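C-glycoside 3-oxidase (Microbacterium trichothecenolyticum, PDB 7DVE) uses FAD and molecular oxygen to oxidise the C3 hydroxyl of the sugar in C-glycosides such as isoorientin and mangiferin, releasing hydrogen peroxide. Local coordinates at residues A8-A13 and T36-E41; G96-E101 and A115-N120; V163-F168 and V195-L200. One frame throughout, in Å; residues are numbered along the deposited sequence.

Contact 1: A8-A13 and T36-E41; sequences AQVDVA and TIAMFE. With FAD (flavin-adenine dinucleotide), chain C.
Thr36 holds OG1 between its backbone N and carbonyl carbon (chi1 53°), while Asp11 swings CG anti to its own carbonyl carbon (chi1 -59°), and the two side chains cross at about a right angle. Asp11 OD2 thereby accepts twice: from Thr36 N at 2.9 Å through its anti lone pair, and from Thr36 OG1, which comes from above the carboxylate plane. The hydroxyl, its proton committed to the carboxylate, in turn accepts from Asp11 N at 3.0 Å. A threonine suits this place because one small group both donates and accepts. From here the parallel strands of a Rossmann-type beta-alpha-beta unit pair regularly, Val12 N to Thr36 O at 3.1 Å and Ala38 N to Val12 O at 3.0 Å. Val10 CG1 rests 3.9 Å from Ala38 CB. Ala13 CB meets the edge of the Phe40 ring at CE2, its small methyl fitting beside the aromatic. Just past the strand, Glu41 takes both adenosine ribose hydroxyls: OE1 accepts from FAD O3B at 2.5 Å and OE2 from FAD O2B at 2.7 Å. With Ser17 and Gly43 also bonded to this carboxylate, Glu41 is held against rotation and probably fixes where the ribose sits.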
loop_
_atom_site.group_PDB
_atom_site.type_symbol
_atom_site.label_atom_id
_atom_site.label_comp_id
_atom_site.label_asym_id
_atom_site.label_seq_id
_atom_site.Cartn_x
_atom_site.Cartn_y
_atom_site.Cartn_z
ATOM N N ALA A 8 -20.733 -20.935 9.357
ATOM C CA ALA A 8 -22.085 -20.540 8.988
ATOM C C ALA A 8 -22.274 -19.039 9.160
ATOM O O ALA A 8 -22.846 -18.376 8.288
ATOM C CB ALA A 8 -23.107 -21.320 9.821
ATOM N N GLN A 9 -21.795 -18.488 10.272
ATOM C CA GLN A 9 -21.866 -17.054 10.498
ATOM C C GLN A 9 -20.828 -16.636 11.529
ATOM O O GLN A 9 -20.569 -17.355 12.496
ATOM C CB GLN A 9 -23.264 -16.616 10.950
ATOM C CG GLN A 9 -23.613 -16.948 12.379
ATOM C CD GLN A 9 -25.033 -16.531 12.744
ATOM O OE1 GLN A 9 -25.284 -15.353 13.019
ATOM N NE2 GLN A 9 -25.966 -17.484 12.741
ATOM N N VAL A 10 -20.238 -15.467 11.285
ATOM C CA VAL A 10 -19.354 -14.758 12.196
ATOM C C VAL A 10 -19.918 -13.354 12.379
ATOM O O VAL A 10 -20.840 -12.941 11.681
ATOM C CB VAL A 10 -17.908 -14.682 11.665
ATOM C CG1 VAL A 10 -17.402 -16.055 11.291
ATOM C CG2 VAL A 10 -17.883 -13.781 10.437
ATOM N N ASP A 11 -19.325 -12.603 13.312
ATOM C CA ASP A 11 -19.733 -11.216 13.512
ATOM C C ASP A 11 -19.130 -10.285 12.464
ATOM O O ASP A 11 -19.849 -9.478 11.863
ATOM C CB ASP A 11 -19.345 -10.756 14.908
ATOM C CG ASP A 11 -19.970 -11.594 15.966
ATOM O OD1 ASP A 11 -21.219 -11.680 15.970
ATOM O OD2 ASP A 11 -19.217 -12.197 16.762
ATOM N N VAL A 12 -17.814 -10.363 12.244
ATOM C CA VAL A 12 -17.139 -9.524 11.262
ATOM C C VAL A 12 -16.463 -10.418 10.231
ATOM O O VAL A 12 -15.697 -11.328 10.587
ATOM C CB VAL A 12 -16.109 -8.580 11.914
ATOM C CG1 VAL A 12 -15.491 -7.664 10.858
ATOM C CG2 VAL A 12 -16.756 -7.754 13.009
ATOM N N ALA A 13 -16.733 -10.144 8.955
ATOM C CA ALA A 13 -16.038 -10.786 7.849
ATOM C C ALA A 13 -15.199 -9.750 7.116
ATOM O O ALA A 13 -15.684 -8.661 6.803
ATOM C CB ALA A 13 -17.018 -11.452 6.886
ATOM N N THR A 36 -16.357 -12.797 16.916
ATOM C CA THR A 36 -15.786 -13.734 15.960
ATOM C C THR A 36 -15.483 -13.019 14.652
ATOM O O THR A 36 -16.249 -12.156 14.211
ATOM C CB THR A 36 -16.728 -14.903 15.715
ATOM O OG1 THR A 36 -18.031 -14.408 15.357
ATOM C CG2 THR A 36 -16.833 -15.741 16.977
ATOM N N ILE A 37 -14.349 -13.374 14.043
ATOM C CA ILE A 37 -13.801 -12.661 12.897
ATOM C C ILE A 37 -13.314 -13.687 11.878
ATOM O O ILE A 37 -12.491 -14.551 12.203
ATOM C CB ILE A 37 -12.638 -11.734 13.300
ATOM C CG1 ILE A 37 -13.069 -10.761 14.403
ATOM C CG2 ILE A 37 -12.093 -10.994 12.073
ATOM C CD1 ILE A 37 -11.905 -10.140 15.165
ATOM N N ALA A 38 -13.801 -13.591 10.648
ATOM C CA ALA A 38 -13.303 -14.435 9.570
ATOM C C ALA A 38 -12.661 -13.556 8.506
ATOM O O ALA A 38 -13.244 -12.549 8.097
ATOM C CB ALA A 38 -14.422 -15.288 8.964
ATOM N N MET A 39 -11.470 -13.930 8.062
ATOM C CA MET A 39 -10.750 -13.198 7.029
ATOM C C MET A 39 -10.588 -14.120 5.833
ATOM O O MET A 39 -10.143 -15.259 5.994
ATOM C CB MET A 39 -9.387 -12.717 7.529
ATOM C CG MET A 39 -8.560 -11.981 6.489
ATOM S SD MET A 39 -6.911 -11.493 7.106
ATOM C CE MET A 39 -7.222 -9.821 7.660
ATOM N N PHE A 40 -10.981 -13.636 4.653
ATOM C CA PHE A 40 -10.932 -14.380 3.407
ATOM C C PHE A 40 -9.960 -13.695 2.455
ATOM O O PHE A 40 -10.063 -12.486 2.218
ATOM C CB PHE A 40 -12.329 -14.499 2.795
ATOM C CG PHE A 40 -13.349 -15.034 3.758
ATOM C CD1 PHE A 40 -13.438 -16.396 4.005
ATOM C CD2 PHE A 40 -14.196 -14.175 4.440
ATOM C CE1 PHE A 40 -14.361 -16.900 4.907
ATOM C CE2 PHE A 40 -15.117 -14.666 5.341
ATOM C CZ PHE A 40 -15.201 -16.036 5.576
ATOM N N GLU A 41 -9.010 -14.473 1.940
ATOM C CA GLU A 41 -7.958 -14.012 1.046
ATOM C C GLU A 41 -7.853 -14.989 -0.117
ATOM O O GLU A 41 -7.702 -16.194 0.105
ATOM C CB GLU A 41 -6.610 -13.920 1.782
ATOM C CG GLU A 41 -5.412 -14.007 0.867
ATOM C CD GLU A 41 -5.242 -12.766 0.028
ATOM O OE1 GLU A 41 -5.195 -11.663 0.597
ATOM O OE2 GLU A 41 -5.165 -12.894 -1.210
HETATM P PA FAD C . -3.204 -5.099 -0.607
HETATM O O1A FAD C . -3.281 -5.254 -2.080
HETATM O O2A FAD C . -1.879 -4.898 0.024
HETATM O O5B FAD C . -3.937 -6.431 -0.070
HETATM C C5B FAD C . -5.259 -6.731 -0.527
HETATM C C4B FAD C . -5.494 -8.219 -0.475
HETATM O O4B FAD C . -6.880 -8.407 -0.887
HETATM C C3B FAD C . -4.644 -8.953 -1.532
HETATM O O3B FAD C . -3.928 -10.016 -0.874
HETATM C C2B FAD C . -5.731 -9.520 -2.458
HETATM O O2B FAD C . -5.383 -10.812 -2.960
HETATM C C1B FAD C . -6.916 -9.674 -1.527
HETATM N N9A FAD C . -8.203 -9.775 -2.306
HETATM C C8A FAD C . -8.529 -8.874 -3.248
HETATM N N7A FAD C . -9.719 -9.208 -3.759
HETATM C C5A FAD C . -10.138 -10.318 -3.149
HETATM C C6A FAD C . -11.263 -11.033 -3.289
HETATM N N6A FAD C . -12.130 -10.594 -4.200
HETATM N N1A FAD C . -11.515 -12.134 -2.554
HETATM C C2A FAD C . -10.557 -12.530 -1.619
HETATM N N3A FAD C . -9.389 -11.757 -1.477
HETATM C C4A FAD C . -9.204 -10.669 -2.244
HETATM N N1 FAD C . 3.578 1.329 0.018
HETATM C C2 FAD C . 4.028 2.272 0.925
HETATM O O2 FAD C . 3.194 2.859 1.604
HETATM N N3 FAD C . 5.401 2.545 1.041
HETATM C C4 FAD C . 6.332 1.820 0.264
HETATM O O4 FAD C . 7.539 2.053 0.391
HETATM C C4X FAD C . 5.862 0.877 -0.643
HETATM N N5 FAD C . 6.694 0.186 -1.461
HETATM C C5X FAD C . 6.200 -0.825 -2.233
HETATM C C6 FAD C . 7.062 -1.648 -2.982
HETATM C C7 FAD C . 6.592 -2.721 -3.732
HETATM C C7M FAD C . 7.570 -3.613 -4.538
HETATM C C8 FAD C . 5.222 -2.989 -3.751
HETATM C C8M FAD C . 4.688 -4.172 -4.580
HETATM C C9 FAD C . 4.353 -2.171 -3.016
HETATM C C9A FAD C . 4.829 -1.084 -2.260
HETATM N N10 FAD C . 3.993 -0.281 -1.564
HETATM C C10 FAD C . 4.486 0.648 -0.742
HETATM C "C1'" FAD C . 2.509 -0.397 -1.640
HETATM C "C2'" FAD C . 1.857 -1.205 -0.511
HETATM O "O2'" FAD C . 2.254 -2.580 -0.650
HETATM C "C3'" FAD C . 0.301 -1.036 -0.547
HETATM O "O3'" FAD C . -0.043 0.344 -0.364
HETATM C "C4'" FAD C . -0.368 -1.798 0.599
HETATM O "O4'" FAD C . -0.022 -3.172 0.522
HETATM C "C5'" FAD C . -1.912 -1.664 0.507
HETATM O "O5'" FAD C . -2.549 -2.554 1.446
HETATM P P FAD C . -4.061 -3.106 1.275
HETATM O O1P FAD C . -4.375 -4.187 2.248
HETATM O O2P FAD C . -4.911 -1.897 1.236
HETATM O O3P FAD C . -4.160 -3.897 -0.133
#

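Contact 2: G96-E101 and A115-N120; sequences GTYLLE and AAFSSN. With FAD (flavin-adenine dinucleotide), chain C.
Gly96 O accepts from Ser118 OG at 2.8 Å, the hydroxyl tilted from the carbonyl plane, at one end of a short two-stranded antiparallel ribbon. Glycine suits position 96 because its positive phi (85°) would jam a CB against the preceding carbonyl. Tyr98 and Phe117 form the hydrogen-bonded pair, Tyr98 N to Phe117 O and Phe117 N to Tyr98 O each 2.9 Å. Both side chains lie on the same face of the ribbon. With CG between backbone N and carbonyl carbon (chi1 62°), the Tyr98 ring folds over Phe117, whose CB sits over its face, 3.9 Å from the centroid, a CH-pi contact; the ring planes are 38° apart. An alanine at Tyr98 would strip this cover from Phe117 CB and is likely to let the phenylalanine ring shift. Leu100 CD2 packs 3.7 Å from Phe117 CE1, a branched apolar end suited to an aromatic neighbour. Beyond the ribbon, the segment from Ser118 to Asn120 borders the adenosine ribose of FAD, and Arg276 bonds to Ser118 O and Ser119 OG. At the other end the strands part, and one water bridges them, accepting from Leu100 N at 2.8 Å and donating to Ala115 O at 2.7 Å.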
loop_
_atom_site.group_PDB
_atom_site.type_symbol
_atom_site.label_atom_id
_atom_site.label_comp_id
_atom_site.label_asym_id
_atom_site.label_seq_id
_atom_site.Cartn_x
_atom_site.Cartn_y
_atom_site.Cartn_z
ATOM N N GLY A 96 6.299 -10.904 -7.660
ATOM C CA GLY A 96 5.290 -10.841 -6.634
ATOM C C GLY A 96 4.037 -10.071 -7.004
ATOM O O GLY A 96 3.121 -9.979 -6.182
ATOM N N THR A 97 3.973 -9.492 -8.195
ATOM C CA THR A 97 2.800 -8.749 -8.631
ATOM C C THR A 97 2.436 -9.165 -10.054
ATOM O O THR A 97 3.215 -9.819 -10.750
ATOM C CB THR A 97 3.021 -7.235 -8.588
ATOM O OG1 THR A 97 3.885 -6.857 -9.665
ATOM C CG2 THR A 97 3.627 -6.811 -7.283
ATOM N N TYR A 98 1.240 -8.776 -10.488
ATOM C CA TYR A 98 0.813 -9.006 -11.863
ATOM C C TYR A 98 0.053 -7.791 -12.373
ATOM O O TYR A 98 -0.462 -6.972 -11.601
ATOM C CB TYR A 98 -0.043 -10.276 -12.009
ATOM C CG TYR A 98 -1.344 -10.274 -11.231
ATOM C CD1 TYR A 98 -1.344 -10.424 -9.838
ATOM C CD2 TYR A 98 -2.578 -10.165 -11.888
ATOM C CE1 TYR A 98 -2.508 -10.447 -9.129
ATOM C CE2 TYR A 98 -3.757 -10.185 -11.173
ATOM C CZ TYR A 98 -3.712 -10.323 -9.795
ATOM O OH TYR A 98 -4.876 -10.346 -9.072
ATOM N N LEU A 99 0.008 -7.676 -13.693
ATOM C CA LEU A 99 -0.609 -6.544 -14.365
ATOM C C LEU A 99 -1.967 -6.946 -14.905
ATOM O O LEU A 99 -2.301 -8.126 -14.994
ATOM C CB LEU A 99 0.275 -6.034 -15.513
ATOM C CG LEU A 99 1.725 -5.676 -15.175
ATOM C CD1 LEU A 99 2.419 -5.137 -16.384
ATOM C CD2 LEU A 99 1.765 -4.655 -14.069
ATOM N N LEU A 100 -2.755 -5.946 -15.277
ATOM C CA LEU A 100 -3.921 -6.222 -16.103
ATOM C C LEU A 100 -3.470 -6.778 -17.448
ATOM O O LEU A 100 -2.459 -6.343 -18.013
ATOM C CB LEU A 100 -4.745 -4.955 -16.314
ATOM C CG LEU A 100 -5.568 -4.453 -15.123
ATOM C CD1 LEU A 100 -6.324 -3.182 -15.500
ATOM C CD2 LEU A 100 -6.532 -5.539 -14.690
ATOM N N GLU A 101 -4.217 -7.758 -17.959
ATOM C CA GLU A 101 -3.933 -8.260 -19.291
ATOM C C GLU A 101 -4.491 -7.352 -20.380
ATOM O O GLU A 101 -3.934 -7.300 -21.489
ATOM C CB GLU A 101 -4.482 -9.675 -19.438
ATOM C CG GLU A 101 -3.383 -10.716 -19.418
ATOM C CD GLU A 101 -3.868 -12.091 -19.008
ATOM O OE1 GLU A 101 -4.342 -12.244 -17.852
ATOM O OE2 GLU A 101 -3.774 -13.011 -19.849
ATOM N N ALA A 115 -0.535 -0.652 -13.880
ATOM C CA ALA A 115 -1.361 -0.946 -12.710
ATOM C C ALA A 115 -1.202 -2.410 -12.334
ATOM O O ALA A 115 -1.374 -3.289 -13.180
ATOM C CB ALA A 115 -2.837 -0.638 -13.003
ATOM N N ALA A 116 -0.878 -2.674 -11.055
ATOM C CA ALA A 116 -0.499 -4.013 -10.621
ATOM C C ALA A 116 -1.271 -4.439 -9.374
ATOM O O ALA A 116 -1.931 -3.635 -8.714
ATOM C CB ALA A 116 1.011 -4.108 -10.372
ATOM N N PHE A 117 -1.179 -5.741 -9.076
ATOM C CA PHE A 117 -1.855 -6.383 -7.959
ATOM C C PHE A 117 -0.940 -7.452 -7.381
ATOM O O PHE A 117 -0.003 -7.906 -8.043
ATOM C CB PHE A 117 -3.169 -7.056 -8.375
ATOM C CG PHE A 117 -4.002 -6.255 -9.332
ATOM C CD1 PHE A 117 -3.788 -6.346 -10.704
ATOM C CD2 PHE A 117 -5.020 -5.443 -8.865
ATOM C CE1 PHE A 117 -4.533 -5.633 -11.575
ATOM C CE2 PHE A 117 -5.794 -4.706 -9.757
ATOM C CZ PHE A 117 -5.548 -4.809 -11.113
ATOM N N SER A 118 -1.251 -7.879 -6.153
ATOM C CA SER A 118 -0.686 -9.074 -5.525
ATOM C C SER A 118 -1.824 -9.920 -4.964
ATOM O O SER A 118 -2.775 -9.388 -4.398
ATOM C CB SER A 118 0.293 -8.745 -4.372
ATOM O OG SER A 118 1.490 -8.167 -4.847
ATOM N N SER A 119 -1.720 -11.237 -5.096
ATOM C CA SER A 119 -2.749 -12.154 -4.599
ATOM C C SER A 119 -2.060 -13.181 -3.710
ATOM O O SER A 119 -1.519 -14.174 -4.212
ATOM C CB SER A 119 -3.493 -12.826 -5.742
ATOM O OG SER A 119 -4.478 -11.955 -6.279
ATOM N N ASN A 120 -2.079 -12.938 -2.397
ATOM C CA ASN A 120 -1.362 -13.767 -1.426
ATOM C C ASN A 120 -1.708 -13.291 -0.022
ATOM O O ASN A 120 -2.210 -12.180 0.164
ATOM C CB ASN A 120 0.148 -13.712 -1.648
ATOM C CG ASN A 120 0.694 -12.293 -1.568
ATOM O OD1 ASN A 120 0.846 -11.614 -2.594
ATOM N ND2 ASN A 120 0.995 -11.832 -0.340
HETATM P PA FAD C . -3.204 -5.099 -0.607
HETATM O O1A FAD C . -3.281 -5.254 -2.080
HETATM O O2A FAD C . -1.879 -4.898 0.024
HETATM O O5B FAD C . -3.937 -6.431 -0.070
HETATM C C5B FAD C . -5.259 -6.731 -0.527
HETATM C C4B FAD C . -5.494 -8.219 -0.475
HETATM O O4B FAD C . -6.880 -8.407 -0.887
HETATM C C3B FAD C . -4.644 -8.953 -1.532
HETATM O O3B FAD C . -3.928 -10.016 -0.874
HETATM C C2B FAD C . -5.731 -9.520 -2.458
HETATM O O2B FAD C . -5.383 -10.812 -2.960
HETATM C C1B FAD C . -6.916 -9.674 -1.527
HETATM N N9A FAD C . -8.203 -9.775 -2.306
HETATM C C8A FAD C . -8.529 -8.874 -3.248
HETATM N N7A FAD C . -9.719 -9.208 -3.759
HETATM C C5A FAD C . -10.138 -10.318 -3.149
HETATM C C6A FAD C . -11.263 -11.033 -3.289
HETATM N N6A FAD C . -12.130 -10.594 -4.200
HETATM N N1A FAD C . -11.515 -12.134 -2.554
HETATM C C2A FAD C . -10.557 -12.530 -1.619
HETATM N N3A FAD C . -9.389 -11.757 -1.477
HETATM C C4A FAD C . -9.204 -10.669 -2.244
HETATM N N1 FAD C . 3.578 1.329 0.018
HETATM C C2 FAD C . 4.028 2.272 0.925
HETATM O O2 FAD C . 3.194 2.859 1.604
HETATM N N3 FAD C . 5.401 2.545 1.041
HETATM C C4 FAD C . 6.332 1.820 0.264
HETATM O O4 FAD C . 7.539 2.053 0.391
HETATM C C4X FAD C . 5.862 0.877 -0.643
HETATM N N5 FAD C . 6.694 0.186 -1.461
HETATM C C5X FAD C . 6.200 -0.825 -2.233
HETATM C C6 FAD C . 7.062 -1.648 -2.982
HETATM C C7 FAD C . 6.592 -2.721 -3.732
HETATM C C7M FAD C . 7.570 -3.613 -4.538
HETATM C C8 FAD C . 5.222 -2.989 -3.751
HETATM C C8M FAD C . 4.688 -4.172 -4.580
HETATM C C9 FAD C . 4.353 -2.171 -3.016
HETATM C C9A FAD C . 4.829 -1.084 -2.260
HETATM N N10 FAD C . 3.993 -0.281 -1.564
HETATM C C10 FAD C . 4.486 0.648 -0.742
HETATM C "C1'" FAD C . 2.509 -0.397 -1.640
HETATM C "C2'" FAD C . 1.857 -1.205 -0.511
HETATM O "O2'" FAD C . 2.254 -2.580 -0.650
HETATM C "C3'" FAD C . 0.301 -1.036 -0.547
HETATM O "O3'" FAD C . -0.043 0.344 -0.364
HETATM C "C4'" FAD C . -0.368 -1.798 0.599
HETATM O "O4'" FAD C . -0.022 -3.172 0.522
HETATM C "C5'" FAD C . -1.912 -1.664 0.507
HETATM O "O5'" FAD C . -2.549 -2.554 1.446
HETATM P P FAD C . -4.061 -3.106 1.275
HETATM O O1P FAD C . -4.375 -4.187 2.248
HETATM O O2P FAD C . -4.911 -1.897 1.236
HETATM O O3P FAD C . -4.160 -3.897 -0.133
HETATM O O HOH W 1 -1.907 -3.328 -15.806
#

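Contact 3: V163-F168 and V195-L200; sequences VTTDAF and VQRMPL
An antiparallel pairing at the margin of the large antiparallel beta-sheet of this GMC oxidoreductase joins the short strand 163-164 to strand 196-204. Thr164 and Leu200 form the hydrogen-bonded pair: Thr164 N donates to Leu200 O and Leu200 N to Thr164 O, both at 2.8 Å. The second donor stands above the plane of the Thr164 carbonyl and so does not point at a lone pair. Beside it, Val163 and Pro199 lie side by side and point the same way, with Val163 CG1 3.6 Å from Pro199 CB; proline, which has no N-H to offer, contributes a compact apolar ring here. Thr165 CG2 also leans on that ring, 3.9 Å from Pro199 CB.

After the pair the chain turns away. Thr164 places OG1 anti to its backbone N (chi1 174°), where it accepts from Asp166 N at 3.1 Å in an ST turn, a role that suits threonine's short hydroxyl. Thr165 OG1 then donates to Asp166 OD1 from above the carboxylate plane. The aliphatic part of Arg197 runs across Thr165 at about a right angle, and its guanidinium forms a salt bridge with Asp169; Asp166 OD1, 4.1 Å from Arg197 NE, may add a weaker electrostatic attraction, though no N-H points at it. On the buried side Phe168 and Leu200 close the contact, backed by Leu210 and Trp212 of strand 210-212. Leucine's branched end reaches the aromatic from the side: Leu200 CD1 approaches the edge of the Phe168 ring, 3.4 Å from CE2.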
loop_
_atom_site.group_PDB
_atom_site.type_symbol
_atom_site.label_atom_id
_atom_site.label_comp_id
_atom_site.label_asym_id
_atom_site.label_seq_id
_atom_site.Cartn_x
_atom_site.Cartn_y
_atom_site.Cartn_z
ATOM N N VAL A 163 6.726 0.900 13.025
ATOM C CA VAL A 163 7.469 1.832 12.180
ATOM C C VAL A 163 8.619 2.422 12.971
ATOM O O VAL A 163 8.434 2.859 14.107
ATOM C CB VAL A 163 6.556 2.952 11.669
ATOM C CG1 VAL A 163 7.412 4.159 11.261
ATOM C CG2 VAL A 163 5.716 2.459 10.522
ATOM N N THR A 164 9.803 2.465 12.374
ATOM C CA THR A 164 10.940 3.056 13.061
ATOM C C THR A 164 11.781 3.842 12.077
ATOM O O THR A 164 11.825 3.529 10.880
ATOM C CB THR A 164 11.812 1.998 13.733
ATOM O OG1 THR A 164 12.984 2.632 14.268
ATOM C CG2 THR A 164 12.232 0.957 12.701
ATOM N N THR A 165 12.465 4.866 12.596
ATOM C CA THR A 165 13.385 5.674 11.798
ATOM C C THR A 165 14.850 5.278 11.985
ATOM O O THR A 165 15.698 5.745 11.223
ATOM C CB THR A 165 13.233 7.161 12.160
ATOM O OG1 THR A 165 13.576 7.343 13.546
ATOM C CG2 THR A 165 11.807 7.662 11.926
ATOM N N ASP A 166 15.164 4.444 12.978
ATOM C CA ASP A 166 16.526 4.243 13.454
ATOM C C ASP A 166 17.172 2.961 12.949
ATOM O O ASP A 166 18.336 2.724 13.256
ATOM C CB ASP A 166 16.557 4.234 14.990
ATOM C CG ASP A 166 15.993 5.512 15.582
ATOM O OD1 ASP A 166 16.150 6.585 14.950
ATOM O OD2 ASP A 166 15.389 5.450 16.672
ATOM N N ALA A 167 16.458 2.153 12.167
ATOM C CA ALA A 167 16.921 0.811 11.819
ATOM C C ALA A 167 18.320 0.803 11.208
ATOM O O ALA A 167 19.080 -0.155 11.414
ATOM C CB ALA A 167 15.928 0.159 10.855
ATOM N N PHE A 168 18.686 1.863 10.489
ATOM C CA PHE A 168 19.975 1.967 9.819
ATOM C C PHE A 168 20.959 2.880 10.532
ATOM O O PHE A 168 21.990 3.212 9.947
ATOM C CB PHE A 168 19.783 2.471 8.389
ATOM C CG PHE A 168 19.005 1.541 7.528
ATOM C CD1 PHE A 168 19.641 0.548 6.809
ATOM C CD2 PHE A 168 17.628 1.645 7.440
ATOM C CE1 PHE A 168 18.917 -0.335 6.019
ATOM C CE2 PHE A 168 16.904 0.771 6.648
ATOM C CZ PHE A 168 17.562 -0.218 5.939
ATOM N N VAL A 195 14.875 17.537 5.537
ATOM C CA VAL A 195 15.406 16.223 5.222
ATOM C C VAL A 195 15.626 15.435 6.513
ATOM O O VAL A 195 16.115 15.973 7.512
ATOM C CB VAL A 195 16.696 16.389 4.409
ATOM C CG1 VAL A 195 17.279 15.037 4.075
ATOM C CG2 VAL A 195 16.400 17.160 3.125
ATOM N N GLN A 196 15.217 14.171 6.517
ATOM C CA GLN A 196 15.199 13.378 7.742
ATOM C C GLN A 196 15.193 11.904 7.360
ATOM O O GLN A 196 15.116 11.556 6.176
ATOM C CB GLN A 196 13.986 13.734 8.615
ATOM C CG GLN A 196 12.625 13.748 7.868
ATOM C CD GLN A 196 11.508 14.253 8.758
ATOM O OE1 GLN A 196 11.068 13.551 9.674
ATOM N NE2 GLN A 196 11.072 15.490 8.528
ATOM N N ARG A 197 15.277 11.030 8.373
ATOM C CA ARG A 197 15.218 9.600 8.098
ATOM C C ARG A 197 13.829 9.220 7.622
ATOM O O ARG A 197 12.834 9.800 8.058
ATOM C CB ARG A 197 15.563 8.775 9.335
ATOM C CG ARG A 197 16.895 9.082 9.959
ATOM C CD ARG A 197 16.748 9.072 11.478
ATOM N NE ARG A 197 18.019 8.846 12.141
ATOM C CZ ARG A 197 18.740 9.836 12.647
ATOM N NH1 ARG A 197 18.367 11.100 12.497
ATOM N NH2 ARG A 197 19.847 9.554 13.340
ATOM N N MET A 198 13.751 8.269 6.714
ATOM C CA MET A 198 12.437 7.780 6.353
ATOM C C MET A 198 11.901 6.922 7.497
ATOM O O MET A 198 12.617 6.051 7.995
ATOM C CB MET A 198 12.463 6.966 5.066
ATOM C CG MET A 198 11.067 6.493 4.679
ATOM S SD MET A 198 10.031 7.857 4.125
ATOM C CE MET A 198 10.675 8.107 2.459
ATOM N N PRO A 199 10.674 7.133 7.955
ATOM C CA PRO A 199 10.081 6.157 8.886
ATOM C C PRO A 199 9.712 4.895 8.127
ATOM O O PRO A 199 9.063 4.960 7.081
ATOM C CB PRO A 199 8.850 6.878 9.453
ATOM C CG PRO A 199 8.938 8.305 8.996
ATOM C CD PRO A 199 9.921 8.397 7.872
ATOM N N LEU A 200 10.161 3.739 8.630
ATOM C CA LEU A 200 10.111 2.494 7.863
ATOM C C LEU A 200 9.399 1.395 8.636
ATOM O O LEU A 200 9.620 1.222 9.837
ATOM C CB LEU A 200 11.523 1.997 7.483
ATOM C CG LEU A 200 12.380 2.738 6.457
ATOM C CD1 LEU A 200 13.820 2.173 6.445
ATOM C CD2 LEU A 200 11.740 2.713 4.999
#

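Overall arrangement
The three contacts follow one another along the chain, each closing before the next opens. Contact 1 belongs to the five-stranded parallel sheet of the FAD-binding fold, contact 2 is a separate two-stranded ribbon, and contact 3 lies in the large antiparallel sheet. Contacts 1 and 2, with centres 25 Å apart, meet where Glu41 approaches Ser119 and Asn120, and both touch FAD, so two separate pieces of chain border the same ribose. Contact 3 lies across the chain's centre from contact 2, their nearest atoms about 18 Å apart; the side chain of Leu200 lies about 6 Å from FAD. The extended cofactor thus spans from the nucleotide-binding sheet toward the antiparallel sheet.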